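Local coordinates for protein pyridoxine 4-oxidase (Mesorhizobium loti, PDB 4HA6) that oxidises the 4-hydroxymethyl group of pyridoxine to an aldehyde with FAD as cofactor, passing the electrons to oxygen, as a member of the GMC oxidoreductase family, at residues 12-17 with 193-198; 457-462 with 466-471; 472-477 with 498-503. All coordinates share one frame; numbering follows the deposited sequence. Where two conformers were deposited one is given.

Contact 1. Residues 12-17 with 193-198; sequences AGSLLA and VTAADA. With FAD (flavin-adenine dinucleotide), chain B.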
loop_
_atom_site.group_PDB
_atom_site.type_symbol
_atom_site.label_atom_id
_atom_site.label_comp_id
_atom_site.label_asym_id
_atom_site.label_seq_id
_atom_site.Cartn_x
_atom_site.Cartn_y
_atom_site.Cartn_z
ATOM N N ALA A 12 -2.650 -4.099 9.079
ATOM C CA ALA A 12 -4.012 -4.429 9.511
ATOM C C ALA A 12 -4.030 -5.377 10.713
ATOM O O ALA A 12 -4.857 -5.235 11.629
ATOM C CB ALA A 12 -4.779 -5.065 8.357
ATOM N N GLY A 13 -3.148 -6.379 10.682
ATOM C CA GLY A 13 -3.054 -7.342 11.767
ATOM C C GLY A 13 -2.619 -6.708 13.079
ATOM O O GLY A 13 -3.152 -7.047 14.130
ATOM N N SER A 14 -1.639 -5.806 13.036
ATOM C CA SER A 14 -1.156 -5.184 14.274
ATOM C C SER A 14 -2.280 -4.382 14.923
ATOM O O SER A 14 -2.498 -4.490 16.134
ATOM C CB SER A 14 0.050 -4.286 14.005
ATOM O OG SER A 14 1.142 -5.037 13.522
ATOM N N LEU A 15 -3.011 -3.618 14.103
ATOM C CA LEU A 15 -4.156 -2.825 14.572
ATOM C C LEU A 15 -5.245 -3.695 15.178
ATOM O O LEU A 15 -5.879 -3.319 16.172
ATOM C CB LEU A 15 -4.758 -1.995 13.423
ATOM C CG LEU A 15 -5.838 -0.952 13.765
ATOM C CD1 LEU A 15 -5.809 0.187 12.725
ATOM C CD2 LEU A 15 -7.255 -1.548 13.867
ATOM N N LEU A 16 -5.498 -4.833 14.549
ATOM C CA LEU A 16 -6.583 -5.706 14.985
ATOM C C LEU A 16 -6.244 -6.418 16.284
ATOM O O LEU A 16 -7.064 -6.470 17.199
ATOM C CB LEU A 16 -6.939 -6.728 13.894
ATOM C CG LEU A 16 -7.884 -6.221 12.801
ATOM C CD1 LEU A 16 -8.277 -7.355 11.862
ATOM C CD2 LEU A 16 -9.115 -5.597 13.409
ATOM N N ALA A 17 -5.045 -6.992 16.349
ATOM C CA ALA A 17 -4.566 -7.614 17.584
ATOM C C ALA A 17 -4.792 -6.692 18.798
ATOM O O ALA A 17 -5.310 -7.123 19.834
ATOM C CB ALA A 17 -3.100 -7.971 17.449
ATOM N N VAL A 193 7.355 5.560 12.750
ATOM C CA VAL A 193 6.376 4.912 13.627
ATOM C C VAL A 193 5.545 3.923 12.805
ATOM O O VAL A 193 4.891 4.313 11.835
ATOM C CB VAL A 193 5.440 5.943 14.297
ATOM C CG1 VAL A 193 4.426 5.226 15.169
ATOM C CG2 VAL A 193 6.254 6.943 15.118
ATOM N N THR A 194 5.567 2.649 13.185
ATOM C CA THR A 194 4.863 1.634 12.410
ATOM C C THR A 194 3.528 1.274 13.031
ATOM O O THR A 194 3.185 1.735 14.124
ATOM C CB THR A 194 5.685 0.348 12.307
ATOM O OG1 THR A 194 5.700 -0.311 13.582
ATOM C CG2 THR A 194 7.098 0.667 11.896
ATOM N N ALA A 195 2.778 0.429 12.333
ATOM C CA ALA A 195 1.543 -0.105 12.893
ATOM C C ALA A 195 1.848 -0.824 14.200
ATOM O O ALA A 195 1.125 -0.663 15.189
ATOM C CB ALA A 195 0.878 -1.054 11.905
ATOM N N ALA A 196 2.933 -1.602 14.205
ATOM C CA ALA A 196 3.317 -2.389 15.380
ATOM C C ALA A 196 3.713 -1.484 16.551
ATOM O O ALA A 196 3.387 -1.769 17.716
ATOM C CB ALA A 196 4.444 -3.358 15.026
ATOM N N ASP A 197 4.422 -0.400 16.237
ATOM C CA ASP A 197 4.778 0.603 17.241
ATOM C C ASP A 197 3.510 1.258 17.817
ATOM O O ASP A 197 3.355 1.428 19.029
ATOM C CB ASP A 197 5.657 1.695 16.602
ATOM C CG ASP A 197 7.035 1.192 16.205
ATOM O OD1 ASP A 197 7.523 0.216 16.821
ATOM O OD2 ASP A 197 7.641 1.788 15.281
ATOM N N ALA A 198 2.602 1.636 16.932
ATOM C CA ALA A 198 1.426 2.398 17.348
ATOM C C ALA A 198 0.417 1.542 18.115
ATOM O O ALA A 198 -0.174 1.997 19.086
ATOM C CB ALA A 198 0.767 3.044 16.122
HETATM P PA FAD B . 1.140 -6.244 5.300
HETATM O O1A FAD B . 1.380 -5.001 6.146
HETATM O O2A FAD B . 2.097 -6.551 4.182
HETATM O O5B FAD B . 1.079 -7.499 6.319
HETATM C C5B FAD B . 1.102 -8.867 5.920
HETATM C C4B FAD B . 1.690 -9.618 7.106
HETATM O O4B FAD B . 1.232 -10.973 7.160
HETATM C C3B FAD B . 3.209 -9.673 7.013
HETATM O O3B FAD B . 3.712 -9.340 8.318
HETATM C C2B FAD B . 3.524 -11.121 6.646
HETATM O O2B FAD B . 4.792 -11.539 7.183
HETATM C C1B FAD B . 2.349 -11.878 7.258
HETATM N N9A FAD B . 1.965 -13.137 6.553
HETATM C C8A FAD B . 1.855 -13.318 5.219
HETATM N N7A FAD B . 1.460 -14.591 4.944
HETATM C C5A FAD B . 1.303 -15.250 6.117
HETATM C C6A FAD B . 0.899 -16.618 6.536
HETATM N N6A FAD B . 0.563 -17.572 5.611
HETATM N N1A FAD B . 0.869 -16.884 7.873
HETATM C C2A FAD B . 1.185 -15.951 8.795
HETATM N N3A FAD B . 1.554 -14.691 8.470
HETATM C C4A FAD B . 1.633 -14.282 7.172
HETATM N N1 FAD B . 1.953 2.837 1.930
HETATM C C2 FAD B . 1.719 4.125 2.242
HETATM O O2 FAD B . 0.539 4.482 2.456
HETATM N N3 FAD B . 2.701 5.045 2.304
HETATM C C4 FAD B . 3.989 4.736 2.078
HETATM O O4 FAD B . 4.894 5.610 2.127
HETATM C C4X FAD B . 4.325 3.337 1.729
HETATM N N5 FAD B . 5.589 2.943 1.471
HETATM C C5X FAD B . 5.871 1.650 1.172
HETATM C C6 FAD B . 7.182 1.253 0.917
HETATM C C7 FAD B . 7.471 -0.075 0.618
HETATM C C7M FAD B . 8.896 -0.489 0.347
HETATM C C8 FAD B . 6.374 -1.081 0.573
HETATM C C8M FAD B . 6.690 -2.516 0.243
HETATM C C9 FAD B . 5.059 -0.696 0.829
HETATM C C9A FAD B . 4.777 0.639 1.120
HETATM N N10 FAD B . 3.454 1.041 1.375
HETATM C C10 FAD B . 3.199 2.385 1.681
HETATM C "C1'" FAD B . 2.361 0.063 1.316
HETATM C "C2'" FAD B . 1.848 -0.338 2.690
HETATM O "O2'" FAD B . 2.951 -0.615 3.567
HETATM C "C3'" FAD B . 0.988 -1.589 2.495
HETATM O "O3'" FAD B . 0.013 -1.315 1.475
HETATM C "C4'" FAD B . 0.296 -1.996 3.784
HETATM O "O4'" FAD B . 1.306 -2.197 4.788
HETATM C "C5'" FAD B . -0.546 -3.262 3.592
HETATM O "O5'" FAD B . -0.800 -3.825 4.877
HETATM P P FAD B . -1.536 -5.243 4.989
HETATM O O1P FAD B . -2.043 -5.465 6.408
HETATM O O2P FAD B . -2.495 -5.405 3.827
HETATM O O3P FAD B . -0.338 -6.263 4.679
#
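Ser14 and Ala195 meet where the FAD-binding helix of the Rossmann-type fold, helix 11-20, lies against the start of helix 195-199. The contact is small and close: Ser14 CB sits 3.9 Å from Ala195 CB, and the CA atoms of Ser14 and Ala196 are 5.4 Å apart. Small side chains on both helices allow that approach. Ser14 OG is anti to its own carbonyl carbon (chi1 -63°), which folds it back along the helix to hydrogen-bond to Gly10 O one turn earlier. Its hydroxyl is thus engaged by the turn that leads into its own helix, and toward Ala196 it makes just a van der Waals approach, 4.0 Å from Ser14 OG to Ala196 CB. Two residues earlier, Ala12 N donates a nearly straight bond (165°) to a phosphate oxygen, 3.1 Å from Ala12 N to FAD O1P. The second helix is started by a capping box: Asp197 N gives its hydrogen to Thr194 OG1 at 2.9 Å, and Thr194 N returns one to Asp197 OD2 at 3.1 Å, on the anti side of the carboxylate but tilted out of its plane. Trp43 also holds that carboxylate, and Ser85 OG bonds to Ala195 N. Gly13 belongs, with Gly8 and Gly10, to a pattern that fits the GxGxxG turn, the dinucleotide-binding strand-turn-helix expected of FAD-dependent GMC oxidoreductases.

Contact 2. Residues 457-462 with 466-471; sequences PDAVVD and RLKALD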
loop_
_atom_site.group_PDB
_atom_site.type_symbol
_atom_site.label_atom_id
_atom_site.label_comp_id
_atom_site.label_asym_id
_atom_site.label_seq_id
_atom_site.Cartn_x
_atom_site.Cartn_y
_atom_site.Cartn_z
ATOM N N PRO A 457 -22.676 -11.309 -6.640
ATOM C CA PRO A 457 -22.575 -12.680 -6.110
ATOM C C PRO A 457 -21.170 -13.264 -6.127
ATOM O O PRO A 457 -20.861 -14.053 -5.226
ATOM C CB PRO A 457 -23.477 -13.491 -7.045
ATOM C CG PRO A 457 -24.492 -12.502 -7.538
ATOM C CD PRO A 457 -23.711 -11.205 -7.690
ATOM N N ASP A 458 -20.339 -12.892 -7.102
ATOM C CA ASP A 458 -18.994 -13.466 -7.171
ATOM C C ASP A 458 -17.855 -12.629 -6.551
ATOM O O ASP A 458 -16.682 -12.955 -6.722
ATOM C CB ASP A 458 -18.658 -13.887 -8.606
ATOM C CG ASP A 458 -19.237 -15.247 -8.958
ATOM O OD1 ASP A 458 -19.175 -16.163 -8.109
ATOM O OD2 ASP A 458 -19.758 -15.391 -10.076
ATOM N N ALA A 459 -18.204 -11.567 -5.824
ATOM C CA ALA A 459 -17.226 -10.840 -5.010
ATOM C C ALA A 459 -16.642 -11.806 -3.985
ATOM O O ALA A 459 -17.307 -12.781 -3.601
ATOM C CB ALA A 459 -17.892 -9.678 -4.294
ATOM N N VAL A 460 -15.415 -11.557 -3.530
ATOM C CA VAL A 460 -14.811 -12.459 -2.540
ATOM C C VAL A 460 -15.336 -12.237 -1.131
ATOM O O VAL A 460 -15.656 -13.214 -0.422
ATOM C CB VAL A 460 -13.289 -12.454 -2.587
ATOM C CG1 VAL A 460 -12.701 -13.417 -1.519
ATOM C CG2 VAL A 460 -12.831 -12.866 -3.969
ATOM N N VAL A 461 -15.447 -10.968 -0.725
ATOM C CA VAL A 461 -16.094 -10.647 0.544
ATOM C C VAL A 461 -17.266 -9.694 0.363
ATOM O O VAL A 461 -17.374 -9.000 -0.663
ATOM C CB VAL A 461 -15.112 -10.088 1.589
ATOM C CG1 VAL A 461 -14.031 -11.105 1.859
ATOM C CG2 VAL A 461 -14.488 -8.764 1.112
ATOM N N ASP A 462 -18.175 -9.704 1.335
ATOM C CA ASP A 462 -19.297 -8.780 1.308
ATOM C C ASP A 462 -18.855 -7.496 1.982
ATOM O O ASP A 462 -17.668 -7.344 2.277
ATOM C CB ASP A 462 -20.563 -9.380 1.957
ATOM C CG ASP A 462 -20.389 -9.740 3.446
ATOM O OD1 ASP A 462 -19.436 -9.291 4.118
ATOM O OD2 ASP A 462 -21.247 -10.487 3.967
ATOM N N ARG A 466 -16.787 -10.413 5.159
ATOM C CA ARG A 466 -16.929 -11.842 5.364
ATOM C C ARG A 466 -16.792 -12.559 4.016
ATOM O O ARG A 466 -17.466 -12.200 3.048
ATOM C CB ARG A 466 -18.298 -12.139 5.987
ATOM C CG ARG A 466 -18.541 -13.604 6.346
ATOM C CD ARG A 466 -20.041 -13.871 6.594
ATOM N NE ARG A 466 -20.842 -13.375 5.475
ATOM C CZ ARG A 466 -21.197 -14.085 4.405
ATOM N NH1 ARG A 466 -20.853 -15.367 4.284
ATOM N NH2 ARG A 466 -21.915 -13.504 3.445
ATOM N N LEU A 467 -15.906 -13.553 3.936
ATOM C CA LEU A 467 -15.843 -14.379 2.728
ATOM C C LEU A 467 -17.243 -14.918 2.447
ATOM O O LEU A 467 -17.851 -15.536 3.326
ATOM C CB LEU A 467 -14.889 -15.559 2.915
ATOM C CG LEU A 467 -14.671 -16.280 1.581
ATOM C CD1 LEU A 467 -13.351 -15.854 1.015
ATOM C CD2 LEU A 467 -14.751 -17.787 1.731
ATOM N N LYS A 468 -17.763 -14.672 1.245
ATOM C CA LYS A 468 -19.178 -14.941 0.965
ATOM C C LYS A 468 -19.578 -16.415 1.142
ATOM O O LYS A 468 -20.730 -16.714 1.437
ATOM C CB LYS A 468 -19.570 -14.420 -0.427
ATOM C CG LYS A 468 -19.485 -12.894 -0.566
ATOM C CD LYS A 468 -20.360 -12.339 -1.703
ATOM C CE LYS A 468 -20.514 -10.817 -1.552
ATOM N NZ LYS A 468 -21.422 -10.186 -2.567
ATOM N N ALA A 469 -18.631 -17.337 0.989
ATOM C CA ALA A 469 -18.978 -18.761 1.030
ATOM C C ALA A 469 -18.938 -19.396 2.420
ATOM O O ALA A 469 -19.262 -20.575 2.562
ATOM C CB ALA A 469 -18.099 -19.560 0.054
ATOM N N LEU A 470 -18.543 -18.630 3.441
ATOM C CA LEU A 470 -18.381 -19.189 4.789
ATOM C C LEU A 470 -18.914 -18.267 5.899
ATOM O O LEU A 470 -19.095 -17.067 5.690
ATOM C CB LEU A 470 -16.912 -19.515 5.050
ATOM C CG LEU A 470 -16.295 -20.625 4.196
ATOM C CD1 LEU A 470 -14.828 -20.781 4.480
ATOM C CD2 LEU A 470 -16.998 -21.939 4.412
ATOM N N ASP A 471 -19.154 -18.825 7.081
ATOM C CA ASP A 471 -19.765 -18.051 8.164
ATOM C C ASP A 471 -18.786 -17.330 9.106
ATOM O O ASP A 471 -19.126 -16.312 9.714
ATOM C CB ASP A 471 -20.695 -18.948 8.990
ATOM C CG ASP A 471 -21.805 -19.565 8.158
ATOM O OD1 ASP A 471 -22.167 -20.729 8.440
ATOM O OD2 ASP A 471 -22.312 -18.895 7.227
HETATM O O HOH W 1 -21.995 -10.765 6.513
#
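Asp462 CG stands between its backbone N and carbonyl carbon (chi1 61°), while Arg466 leaves its backbone with CG anti to N and then bends at chi3 (52°), and these turns bring carboxylate and guanidinium together. Arg466 grips the acid side-on, NE and NH2 both reaching one oxygen from the same face of the carboxylate; the salt bridge from Arg466 NH2 to Asp462 OD2 is 3.1 Å long. The two flat groups are turned 69° apart; the bonds come in from above the carboxylate plane and are rather bent. A water bridges Asp462 OD2 and Arg466 NE. The other oxygen, Asp462 OD1, takes the backbone hydrogen of Arg466 N at 3.1 Å and a further one from Asn464 N, tying down the turn between the segments. On the far side of the guanidinium, Arg466 NH1 donates to Leu470 O at 2.8 Å, with Lys468 O as a second acceptor.

The backbones run antiparallel here, with Asp462 N bonded to Arg466 O at 3.1 Å and Lys468 N to Val460 O, also at 3.1 Å. Lys468 then stretches across the 457-462 segment, its CE 3.7 Å from Asp462 CA, and delivers NZ to the carbonyls of Asp456 and Gly454. Val460 CG1 touches Leu467 CD1 at 3.6 Å. Next comes a type I turn from Leu467 to Leu470. The backbone pairing amounts to one antiparallel bridge, with Val461 and Leu467 as its non-hydrogen-bonded pair, which closes the loop leading into strand 473-475.

Contact 3. Residues 472-477 with 498-503; sequences NLFVVD and ETFARQ. With FAD (flavin-adenine dinucleotide), chain B.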
loop_
_atom_site.group_PDB
_atom_site.type_symbol
_atom_site.label_atom_id
_atom_site.label_comp_id
_atom_site.label_asym_id
_atom_site.label_seq_id
_atom_site.Cartn_x
_atom_site.Cartn_y
_atom_site.Cartn_z
ATOM N N ASN A 472 -17.575 -17.849 9.251
ATOM C CA ASN A 472 -16.720 -17.336 10.313
ATOM C C ASN A 472 -15.336 -16.938 9.833
ATOM O O ASN A 472 -14.388 -16.930 10.631
ATOM C CB ASN A 472 -16.598 -18.366 11.439
ATOM C CG ASN A 472 -15.836 -19.591 11.010
ATOM O OD1 ASN A 472 -15.723 -19.882 9.811
ATOM N ND2 ASN A 472 -15.289 -20.313 11.979
ATOM N N LEU A 473 -15.222 -16.611 8.541
ATOM C CA LEU A 473 -13.944 -16.191 7.965
ATOM C C LEU A 473 -14.026 -14.796 7.362
ATOM O O LEU A 473 -14.883 -14.512 6.524
ATOM C CB LEU A 473 -13.474 -17.204 6.912
ATOM C CG LEU A 473 -12.213 -16.892 6.098
ATOM C CD1 LEU A 473 -10.992 -16.825 6.977
ATOM C CD2 LEU A 473 -12.028 -17.952 5.025
ATOM N N PHE A 474 -13.107 -13.930 7.775
ATOM C CA PHE A 474 -13.094 -12.555 7.296
ATOM C C PHE A 474 -11.748 -12.237 6.633
ATOM O O PHE A 474 -10.732 -12.870 6.938
ATOM C CB PHE A 474 -13.410 -11.603 8.459
ATOM C CG PHE A 474 -14.682 -11.967 9.200
ATOM C CD1 PHE A 474 -15.893 -11.361 8.873
ATOM C CD2 PHE A 474 -14.670 -12.947 10.192
ATOM C CE1 PHE A 474 -17.072 -11.710 9.533
ATOM C CE2 PHE A 474 -15.843 -13.295 10.859
ATOM C CZ PHE A 474 -17.039 -12.674 10.527
ATOM N N VAL A 475 -11.755 -11.302 5.687
ATOM C CA VAL A 475 -10.523 -10.854 5.043
ATOM C C VAL A 475 -10.396 -9.350 5.295
ATOM O O VAL A 475 -11.234 -8.563 4.851
ATOM C CB VAL A 475 -10.509 -11.166 3.544
ATOM C CG1 VAL A 475 -9.172 -10.765 2.954
ATOM C CG2 VAL A 475 -10.783 -12.675 3.296
ATOM N N VAL A 476 -9.391 -8.957 6.073
ATOM C CA VAL A 476 -9.296 -7.572 6.505
ATOM C C VAL A 476 -7.891 -7.042 6.278
ATOM O O VAL A 476 -7.088 -6.981 7.217
ATOM C CB VAL A 476 -9.707 -7.403 7.993
ATOM C CG1 VAL A 476 -9.766 -5.934 8.363
ATOM C CG2 VAL A 476 -11.062 -8.022 8.225
ATOM N N ASP A 477 -7.607 -6.672 5.021
ATOM C CA ASP A 477 -6.334 -6.076 4.619
ATOM C C ASP A 477 -6.466 -5.435 3.230
ATOM O O ASP A 477 -7.588 -5.245 2.734
ATOM C CB ASP A 477 -5.199 -7.113 4.652
ATOM C CG ASP A 477 -5.481 -8.323 3.772
ATOM O OD1 ASP A 477 -6.125 -8.160 2.699
ATOM O OD2 ASP A 477 -5.059 -9.441 4.164
ATOM N N GLU A 498 -9.698 -0.683 11.107
ATOM C CA GLU A 498 -10.459 -0.026 12.167
ATOM C C GLU A 498 -11.968 -0.208 11.978
ATOM O O GLU A 498 -12.676 -0.469 12.956
ATOM C CB GLU A 498 -10.103 1.460 12.292
ATOM C CG GLU A 498 -10.923 2.239 13.341
ATOM C CD GLU A 498 -10.771 1.718 14.776
ATOM O OE1 GLU A 498 -11.670 1.989 15.602
ATOM O OE2 GLU A 498 -9.761 1.052 15.097
ATOM N N THR A 499 -12.479 -0.099 10.748
ATOM C CA THR A 499 -13.930 -0.278 10.615
ATOM C C THR A 499 -14.335 -1.723 10.924
ATOM O O THR A 499 -15.405 -1.966 11.489
ATOM C CB THR A 499 -14.603 0.307 9.301
ATOM O OG1 THR A 499 -15.014 -0.740 8.423
ATOM C CG2 THR A 499 -13.745 1.326 8.575
ATOM N N PHE A 500 -13.472 -2.683 10.611
ATOM C CA PHE A 500 -13.788 -4.052 10.996
ATOM C C PHE A 500 -13.724 -4.246 12.512
ATOM O O PHE A 500 -14.495 -5.024 13.073
ATOM C CB PHE A 500 -12.883 -5.059 10.307
ATOM C CG PHE A 500 -13.148 -6.468 10.729
ATOM C CD1 PHE A 500 -12.438 -7.044 11.775
ATOM C CD2 PHE A 500 -14.136 -7.210 10.098
ATOM C CE1 PHE A 500 -12.691 -8.348 12.170
ATOM C CE2 PHE A 500 -14.390 -8.509 10.481
ATOM C CZ PHE A 500 -13.669 -9.080 11.523
ATOM N N ALA A 501 -12.799 -3.561 13.183
ATOM C CA ALA A 501 -12.708 -3.686 14.641
ATOM C C ALA A 501 -13.982 -3.142 15.267
ATOM O O ALA A 501 -14.541 -3.732 16.191
ATOM C CB ALA A 501 -11.503 -2.949 15.178
ATOM N N ARG A 502 -14.443 -2.014 14.743
ATOM C CA ARG A 502 -15.665 -1.391 15.235
ATOM C C ARG A 502 -16.869 -2.303 15.011
ATOM O O ARG A 502 -17.746 -2.403 15.868
ATOM C CB ARG A 502 -15.866 -0.028 14.571
ATOM C CG ARG A 502 -14.748 0.964 14.900
ATOM C CD ARG A 502 -14.924 2.320 14.211
ATOM N NE ARG A 502 -14.166 3.334 14.935
ATOM C CZ ARG A 502 -14.591 4.573 15.153
ATOM N NH1 ARG A 502 -15.761 4.978 14.676
ATOM N NH2 ARG A 502 -13.835 5.414 15.834
ATOM N N GLN A 503 -16.890 -3.001 13.881
ATOM C CA GLN A 503 -17.986 -3.903 13.536
ATOM C C GLN A 503 -17.995 -5.148 14.432
ATOM O O GLN A 503 -19.053 -5.642 14.824
ATOM C CB GLN A 503 -17.875 -4.271 12.053
ATOM C CG GLN A 503 -18.352 -5.655 11.656
ATOM C CD GLN A 503 -17.923 -6.008 10.236
ATOM O OE1 GLN A 503 -17.811 -5.136 9.378
ATOM N NE2 GLN A 503 -17.660 -7.279 9.997
HETATM P PA FAD B . 1.140 -6.244 5.300
HETATM O O1A FAD B . 1.380 -5.001 6.146
HETATM O O2A FAD B . 2.097 -6.551 4.182
HETATM O O5B FAD B . 1.079 -7.499 6.319
HETATM C C5B FAD B . 1.102 -8.867 5.920
HETATM C C4B FAD B . 1.690 -9.618 7.106
HETATM O O4B FAD B . 1.232 -10.973 7.160
HETATM C C3B FAD B . 3.209 -9.673 7.013
HETATM O O3B FAD B . 3.712 -9.340 8.318
HETATM C C2B FAD B . 3.524 -11.121 6.646
HETATM O O2B FAD B . 4.792 -11.539 7.183
HETATM C C1B FAD B . 2.349 -11.878 7.258
HETATM N N9A FAD B . 1.965 -13.137 6.553
HETATM C C8A FAD B . 1.855 -13.318 5.219
HETATM N N7A FAD B . 1.460 -14.591 4.944
HETATM C C5A FAD B . 1.303 -15.250 6.117
HETATM C C6A FAD B . 0.899 -16.618 6.536
HETATM N N6A FAD B . 0.563 -17.572 5.611
HETATM N N1A FAD B . 0.869 -16.884 7.873
HETATM C C2A FAD B . 1.185 -15.951 8.795
HETATM N N3A FAD B . 1.554 -14.691 8.470
HETATM C C4A FAD B . 1.633 -14.282 7.172
HETATM N N1 FAD B . 1.953 2.837 1.930
HETATM C C2 FAD B . 1.719 4.125 2.242
HETATM O O2 FAD B . 0.539 4.482 2.456
HETATM N N3 FAD B . 2.701 5.045 2.304
HETATM C C4 FAD B . 3.989 4.736 2.078
HETATM O O4 FAD B . 4.894 5.610 2.127
HETATM C C4X FAD B . 4.325 3.337 1.729
HETATM N N5 FAD B . 5.589 2.943 1.471
HETATM C C5X FAD B . 5.871 1.650 1.172
HETATM C C6 FAD B . 7.182 1.253 0.917
HETATM C C7 FAD B . 7.471 -0.075 0.618
HETATM C C7M FAD B . 8.896 -0.489 0.347
HETATM C C8 FAD B . 6.374 -1.081 0.573
HETATM C C8M FAD B . 6.690 -2.516 0.243
HETATM C C9 FAD B . 5.059 -0.696 0.829
HETATM C C9A FAD B . 4.777 0.639 1.120
HETATM N N10 FAD B . 3.454 1.041 1.375
HETATM C C10 FAD B . 3.199 2.385 1.681
HETATM C "C1'" FAD B . 2.361 0.063 1.316
HETATM C "C2'" FAD B . 1.848 -0.338 2.690
HETATM O "O2'" FAD B . 2.951 -0.615 3.567
HETATM C "C3'" FAD B . 0.988 -1.589 2.495
HETATM O "O3'" FAD B . 0.013 -1.315 1.475
HETATM C "C4'" FAD B . 0.296 -1.996 3.784
HETATM O "O4'" FAD B . 1.306 -2.197 4.788
HETATM C "C5'" FAD B . -0.546 -3.262 3.592
HETATM O "O5'" FAD B . -0.800 -3.825 4.877
HETATM P P FAD B . -1.536 -5.243 4.989
HETATM O O1P FAD B . -2.043 -5.465 6.408
HETATM O O2P FAD B . -2.495 -5.405 3.827
HETATM O O3P FAD B . -0.338 -6.263 4.679
#
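This is apolar packing of a strand against a helix, Phe474 and Val476 from an edge strand of the parallel sheet and its end meeting Phe500 on helix 490-506. Phe500 meets both. With CG anti to the backbone N (chi1 178°), its ring reaches out from the helix, and Val476 CG2 lies over one face as a CH-pi contact, 3.7 Å from Val476 CG2 to the Phe500 ring centroid and 17° off the normal. The other methyl, Val476 CG1, rests 3.8 Å from Phe500 CB. The far end of the same ring meets Phe474: Phe500 CE2 is 3.6 Å from Phe474 CD1, and Phe500 CZ comes over one face of the Phe474 ring. The two ring planes are inclined at 56°, with Phe474 and Phe500 centroids 5.3 Å apart, an oblique aromatic pair. With the Phe500 ring gone, as with an alanine here, Val476 CG2 would probably lose its aromatic face and Phe474 its ring partner, leaving a gap between helix and strand. Beyond the packed pair, Asp477 CB comes 3.3 Å from FAD O2P, and Asp477 OD2 bonds to Ser256 OG and Gly252 N. In the sheet, Phe474 is hydrogen-bonded through its backbone to the neighbouring strand 246-249, while Leu16 of helix 11-20 touches Phe500 and helix 114-124 packs against Glu498 and Thr499.

Contacts 1 and 3 meet around FAD, their centres about 14 Å apart. Ala12 CB of contact 1 touches Val476 O of contact 3 at 3.2 Å, and Leu16 CD2 packs 4.0 Å from Phe500 CD1, so helix 11-20 lies between helix 195-199 and the Phe500 packing. Both contacts touch the same phosphate group of the cofactor. Contact 2 stands farther off, about 13 Å from FAD measured from the Val461 side chain, but it leads directly into contact 3: residues 466-471 continue into 472-477, Leu467 N lies 2.9 Å from Leu473 O, a probable hydrogen bond, and Val461 CG1 packs 3.9 Å from Val475 CG2. Contacts 1 and 2 do not touch.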